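Local structure of serine protease MT3772 (3K6Y) at residues Phe92-Val97 against Leu108-Leu113; Ser43-Arg48 against Val83-Gly88. The protein is a serine protease, probably membrane-anchored, whose trypsin-like protease domain is described here and which probably helps Mycobacterium tuberculosis resist acid and oxidative stress. All coordinates share one frame; numbering follows the deposited sequence.

Contact 1 (Phe92-Val97 against Leu108-Leu113); sequences FEATVV and LAVPHL
Leu-113 lays its CD1 methyl over one face of the Phe-92 ring, a CH-pi contact with the carbon 4.2 Å from the ring centroid and 16° off the normal. The two side chains cross at about a right angle, and the methyl is offset from the ring centre toward Phe-92 CD1, 4.0 Å away. With CG anti to its carbonyl carbon (chi1 -68°), Phe-92 turns its ring toward the type II turn Val-110 to Leu-113, and His-112 O approaches Phe-92 CE2 obliquely at 3.4 Å. Closer to the backbone, Phe-92 CB meets Val-110 CG1 at 3.6 Å, while the other branch of that valine, CG2, reaches Ala-94 CB.

Next comes the hairpin ladder, where Thr-95 and Ala-109 form an antiparallel hydrogen-bonded pair: Thr-95 N to Ala-109 O is 3.0 Å and Ala-109 N to Thr-95 O is 2.8 Å. Val-96 CG2 and Leu-108 CD2 pack at 3.8 Å on the face that also carries Val-83 and Val-85, whereas Ala-109 CB touches Val-97 CG1.

Beyond the paired residues the second segment leaves the sheet as a turn, and a water bridges the gap by donating to Glu-93 O and Pro-111 O. Asp-68 probably helps fix the turn, OD2 accepting from His-112 N and OD1 from Leu-113 N. At the paired end of this N-terminal barrel hairpin, Ala-109 O thus takes both Thr-95 N and a water shared with Thr-95 OG1; at the turn, water, the Asp-68 carboxylate and the Phe-92 contact replace cross-strand backbone bonds.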
loop_
_atom_site.group_PDB
_atom_site.type_symbol
_atom_site.label_atom_id
_atom_site.label_comp_id
_atom_site.label_asym_id
_atom_site.label_seq_id
_atom_site.Cartn_x
_atom_site.Cartn_y
_atom_site.Cartn_z
ATOM N N PHE A 92 -0.792 1.480 23.939
ATOM C CA PHE A 92 -0.072 2.686 23.501
ATOM C C PHE A 92 -0.450 2.938 22.061
ATOM O O PHE A 92 -0.421 2.036 21.237
ATOM C CB PHE A 92 1.442 2.465 23.620
ATOM C CG PHE A 92 1.902 2.364 25.037
ATOM C CD1 PHE A 92 1.852 1.147 25.717
ATOM C CD2 PHE A 92 2.313 3.501 25.728
ATOM C CE1 PHE A 92 2.214 1.062 27.059
ATOM C CE2 PHE A 92 2.676 3.411 27.080
ATOM C CZ PHE A 92 2.616 2.202 27.733
ATOM N N GLU A 93 -0.796 4.177 21.755
ATOM C CA GLU A 93 -1.033 4.568 20.377
ATOM C C GLU A 93 0.268 4.486 19.589
ATOM O O GLU A 93 1.345 4.790 20.101
ATOM C CB GLU A 93 -1.581 5.999 20.339
ATOM C CG GLU A 93 -2.983 6.158 20.957
ATOM C CD GLU A 93 -3.560 7.553 20.808
ATOM O OE1 GLU A 93 -3.152 8.279 19.873
ATOM O OE2 GLU A 93 -4.442 7.917 21.614
ATOM N N ALA A 94 0.145 4.052 18.344
ATOM C CA ALA A 94 1.297 3.891 17.469
ATOM C C ALA A 94 1.007 4.529 16.122
ATOM O O ALA A 94 -0.150 4.628 15.683
ATOM C CB ALA A 94 1.628 2.452 17.311
ATOM N N THR A 95 2.075 4.946 15.457
ATOM C CA THR A 95 2.035 5.472 14.091
ATOM C C THR A 95 2.961 4.605 13.245
ATOM O O THR A 95 4.085 4.330 13.655
ATOM C CB THR A 95 2.539 6.967 14.063
ATOM O OG1 THR A 95 1.660 7.740 14.890
ATOM C CG2 THR A 95 2.486 7.523 12.658
ATOM N N VAL A 96 2.517 4.216 12.054
ATOM C CA VAL A 96 3.385 3.468 11.148
ATOM C C VAL A 96 4.256 4.502 10.402
ATOM O O VAL A 96 3.750 5.266 9.580
ATOM C CB VAL A 96 2.562 2.645 10.138
ATOM C CG1 VAL A 96 3.491 1.864 9.248
ATOM C CG2 VAL A 96 1.588 1.703 10.862
ATOM N N VAL A 97 5.555 4.538 10.697
ATOM C CA VAL A 97 6.434 5.534 10.095
ATOM C C VAL A 97 7.357 4.977 9.033
ATOM O O VAL A 97 7.961 5.741 8.274
ATOM C CB VAL A 97 7.249 6.332 11.162
ATOM C CG1 VAL A 97 6.297 7.065 12.087
ATOM C CG2 VAL A 97 8.198 5.431 11.947
ATOM N N LEU A 108 7.184 1.234 13.932
ATOM C CA LEU A 108 6.157 2.024 14.585
ATOM C C LEU A 108 6.780 3.031 15.507
ATOM O O LEU A 108 7.691 2.702 16.279
ATOM C CB LEU A 108 5.252 1.104 15.423
ATOM C CG LEU A 108 4.697 -0.112 14.700
ATOM C CD1 LEU A 108 3.862 -0.933 15.647
ATOM C CD2 LEU A 108 3.862 0.239 13.485
ATOM N N ALA A 109 6.251 4.257 15.449
ATOM C CA ALA A 109 6.564 5.280 16.452
ATOM C C ALA A 109 5.553 5.162 17.580
ATOM O O ALA A 109 4.333 5.182 17.341
ATOM C CB ALA A 109 6.517 6.680 15.836
ATOM N N VAL A 110 6.042 5.009 18.807
ATOM C CA VAL A 110 5.179 4.706 19.960
ATOM C C VAL A 110 5.604 5.604 21.115
ATOM O O VAL A 110 6.454 5.242 21.930
ATOM C CB VAL A 110 5.292 3.229 20.379
ATOM C CG1 VAL A 110 4.198 2.876 21.391
ATOM C CG2 VAL A 110 5.197 2.296 19.146
ATOM N N PRO A 111 5.067 6.824 21.152
ATOM C CA PRO A 111 5.454 7.764 22.207
ATOM C C PRO A 111 5.256 7.232 23.612
ATOM O O PRO A 111 4.235 6.597 23.906
ATOM C CB PRO A 111 4.525 8.967 21.966
ATOM C CG PRO A 111 4.222 8.912 20.522
ATOM C CD PRO A 111 4.187 7.455 20.157
ATOM N N HIS A 112 6.253 7.499 24.461
ATOM C CA HIS A 112 6.199 7.197 25.897
ATOM C C HIS A 112 6.082 5.706 26.201
ATOM O O HIS A 112 5.518 5.301 27.221
ATOM C CB HIS A 112 5.093 8.011 26.581
ATOM C CG HIS A 112 5.130 9.468 26.237
ATOM N ND1 HIS A 112 4.104 10.108 25.577
ATOM C CD2 HIS A 112 6.109 10.389 26.396
ATOM C CE1 HIS A 112 4.433 11.374 25.380
ATOM N NE2 HIS A 112 5.644 11.571 25.871
ATOM N N LEU A 113 6.681 4.875 25.355
ATOM C CA LEU A 113 6.667 3.435 25.540
ATOM C C LEU A 113 7.739 3.080 26.590
ATOM O O LEU A 113 8.915 3.339 26.376
ATOM C CB LEU A 113 6.971 2.769 24.210
ATOM C CG LEU A 113 7.013 1.246 24.237
ATOM C CD1 LEU A 113 5.677 0.660 24.676
ATOM C CD2 LEU A 113 7.414 0.791 22.853
HETATM O O HOH W 1 1.887 6.132 22.521
HETATM O O HOH W 2 2.863 7.891 17.146
#

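Contact 2 (Ser43-Arg48 against Val83-Gly88); sequences SVVKIR and VTVYAG
Arg-48 and Tyr-86 meet on the outer side of the N-terminal beta-barrel of this chymotrypsin-like fold, where antiparallel strands 44-51 and 82-87, the first and last in sheet order, close the barrel. The arginine crosses the tyrosine at the ring's edge: Arg-48 CB lies 3.7 Å from Tyr-86 CE1, and its extended chain carries CD past the hydroxyl. The guanidinium plane stands 87° to the ring, and Arg-48 NH1 forms a salt bridge with Glu-59 OE2. Chi1 of -63° sets Tyr-86 CG anti to its carbonyl carbon and swings the ring toward strand 44-51, so that Lys-46 O lies in the ring plane beside Tyr-86 CD1. The extended Lys-46 chain brings NZ over a face of the same ring, but at 5.3 Å from the centroid, at most a weak cation-pi attraction; stronger partners for NZ are Glu-59 and the carbonyl of Gly-139. One carboxylate oxygen, Glu-59 OE2, thus accepts salt bridges from both basic side chains.

The opposite face of the strands is apolar. Ile-47 directs CG2 onto Val-83 CG1 at 3.7 Å, and Val-45 sets CB and CG2 against Val-85 CG1, while its own CG1 reaches Ala-87 CB. Leu-108 packs from within the barrel against Ile-47, Val-83 and Val-85.

Between these layers, Lys-46/Tyr-86 and Arg-48/Thr-84 are hydrogen-bonded pairs flanking the non-hydrogen-bonded Ile-47/Val-85. The straightest of the four backbone bonds, at 172°, runs from Arg-48 N to Thr-84 O. Arg-48 O accepts twice, from Thr-84 N at 2.9 Å and from a water at 2.8 Å that also bonds Thr-84 OG1.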
loop_
_atom_site.group_PDB
_atom_site.type_symbol
_atom_site.label_atom_id
_atom_site.label_comp_id
_atom_site.label_asym_id
_atom_site.label_seq_id
_atom_site.Cartn_x
_atom_site.Cartn_y
_atom_site.Cartn_z
ATOM N N SER A 43 10.299 -6.088 26.592
ATOM C CA SER A 43 10.559 -5.385 25.338
ATOM C C SER A 43 9.898 -6.028 24.117
ATOM O O SER A 43 10.099 -5.560 22.999
ATOM C CB SER A 43 12.056 -5.311 25.115
ATOM O OG SER A 43 12.674 -4.658 26.221
ATOM N N VAL A 44 9.140 -7.104 24.342
ATOM C CA VAL A 44 8.413 -7.798 23.281
ATOM C C VAL A 44 6.954 -7.459 23.468
ATOM O O VAL A 44 6.391 -7.732 24.535
ATOM C CB VAL A 44 8.643 -9.306 23.350
ATOM C CG1 VAL A 44 7.907 -9.983 22.219
ATOM C CG2 VAL A 44 10.132 -9.649 23.280
ATOM N N VAL A 45 6.369 -6.816 22.460
ATOM C CA VAL A 45 5.068 -6.196 22.611
ATOM C C VAL A 45 4.030 -6.860 21.715
ATOM O O VAL A 45 4.369 -7.455 20.695
ATOM C CB VAL A 45 5.145 -4.665 22.329
ATOM C CG1 VAL A 45 6.074 -3.983 23.314
ATOM C CG2 VAL A 45 5.604 -4.369 20.882
ATOM N N LYS A 46 2.764 -6.729 22.095
ATOM C CA LYS A 46 1.678 -7.248 21.273
ATOM C C LYS A 46 1.184 -6.114 20.384
ATOM O O LYS A 46 1.104 -4.970 20.824
ATOM C CB LYS A 46 0.567 -7.765 22.188
ATOM C CG LYS A 46 -0.596 -8.384 21.407
ATOM C CD LYS A 46 -1.818 -8.720 22.252
ATOM C CE LYS A 46 -3.035 -8.694 21.353
ATOM N NZ LYS A 46 -4.312 -8.828 22.106
ATOM N N ILE A 47 0.882 -6.445 19.129
ATOM C CA ILE A 47 0.358 -5.447 18.195
ATOM C C ILE A 47 -1.052 -5.859 17.790
ATOM O O ILE A 47 -1.294 -6.994 17.448
ATOM C CB ILE A 47 1.266 -5.319 16.975
ATOM C CG1 ILE A 47 2.686 -5.012 17.513
ATOM C CG2 ILE A 47 0.769 -4.198 16.060
ATOM C CD1 ILE A 47 3.750 -4.674 16.553
ATOM N N ARG A 48 -1.971 -4.922 17.877
ATOM C CA ARG A 48 -3.340 -5.151 17.409
ATOM C C ARG A 48 -3.682 -4.063 16.411
ATOM O O ARG A 48 -3.608 -2.872 16.722
ATOM C CB ARG A 48 -4.319 -5.089 18.581
ATOM C CG ARG A 48 -5.739 -5.419 18.230
ATOM C CD ARG A 48 -6.535 -5.570 19.528
ATOM N NE ARG A 48 -7.973 -5.537 19.268
ATOM C CZ ARG A 48 -8.790 -6.568 19.425
ATOM N NH1 ARG A 48 -8.324 -7.732 19.876
ATOM N NH2 ARG A 48 -10.077 -6.424 19.146
ATOM N N VAL A 83 -3.377 1.150 14.752
ATOM C CA VAL A 83 -2.432 0.183 15.307
ATOM C C VAL A 83 -2.207 0.530 16.769
ATOM O O VAL A 83 -1.923 1.681 17.090
ATOM C CB VAL A 83 -1.099 0.214 14.543
ATOM C CG1 VAL A 83 -0.082 -0.762 15.157
ATOM C CG2 VAL A 83 -1.291 -0.085 13.058
ATOM N N THR A 84 -2.376 -0.456 17.643
ATOM C CA THR A 84 -2.123 -0.280 19.070
ATOM C C THR A 84 -1.027 -1.252 19.490
ATOM O O THR A 84 -1.010 -2.411 19.066
ATOM C CB THR A 84 -3.398 -0.552 19.890
ATOM O OG1 THR A 84 -4.434 0.324 19.420
ATOM C CG2 THR A 84 -3.176 -0.276 21.373
ATOM N N VAL A 85 -0.113 -0.762 20.324
ATOM C CA VAL A 85 0.941 -1.578 20.897
ATOM C C VAL A 85 0.612 -1.807 22.382
ATOM O O VAL A 85 0.264 -0.867 23.087
ATOM C CB VAL A 85 2.296 -0.832 20.745
ATOM C CG1 VAL A 85 3.368 -1.426 21.646
ATOM C CG2 VAL A 85 2.710 -0.824 19.264
ATOM N N TYR A 86 0.729 -3.051 22.836
ATOM C CA TYR A 86 0.477 -3.350 24.254
ATOM C C TYR A 86 1.772 -3.757 24.913
ATOM O O TYR A 86 2.451 -4.669 24.440
ATOM C CB TYR A 86 -0.533 -4.477 24.414
ATOM C CG TYR A 86 -1.868 -4.113 23.855
ATOM C CD1 TYR A 86 -2.121 -4.263 22.493
ATOM C CD2 TYR A 86 -2.879 -3.605 24.667
ATOM C CE1 TYR A 86 -3.328 -3.926 21.940
ATOM C CE2 TYR A 86 -4.129 -3.268 24.104
ATOM C CZ TYR A 86 -4.323 -3.428 22.735
ATOM O OH TYR A 86 -5.530 -3.114 22.138
ATOM N N ALA A 87 2.111 -3.060 25.998
ATOM C CA ALA A 87 3.278 -3.418 26.802
ATOM C C ALA A 87 2.844 -3.372 28.254
ATOM O O ALA A 87 2.190 -2.422 28.666
ATOM C CB ALA A 87 4.417 -2.436 26.560
ATOM N N GLY A 88 3.220 -4.388 29.024
ATOM C CA GLY A 88 2.833 -4.448 30.433
ATOM C C GLY A 88 1.331 -4.310 30.631
ATOM O O GLY A 88 0.883 -3.637 31.566
HETATM O O HOH W 3 -5.709 -1.093 17.318
HETATM O O HOH W 4 -7.172 -2.319 19.304
#

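Both contacts belong to the N-terminal barrel and share its sheet, with strand 82-87 beside strand 90-100. Contact 1 joins successive strands of a hairpin; contact 2 links strands far apart in the chain and closes the barrel. Each has a buried apolar face, and these merge where Leu-108 CD1 meets Val-85 CG2 at 3.8 Å. Phe-92 N and Val-85 O, 2.7 Å apart in a probable hydrogen bond, tie the backbones together. Their outer sides differ: contact 1 runs out into a turn, exposed at Pro-111 and His-112, where water and Asp-68 stand in for ladder bonds, whereas contact 2 keeps a regular ladder under partly exposed charged and aromatic side chains.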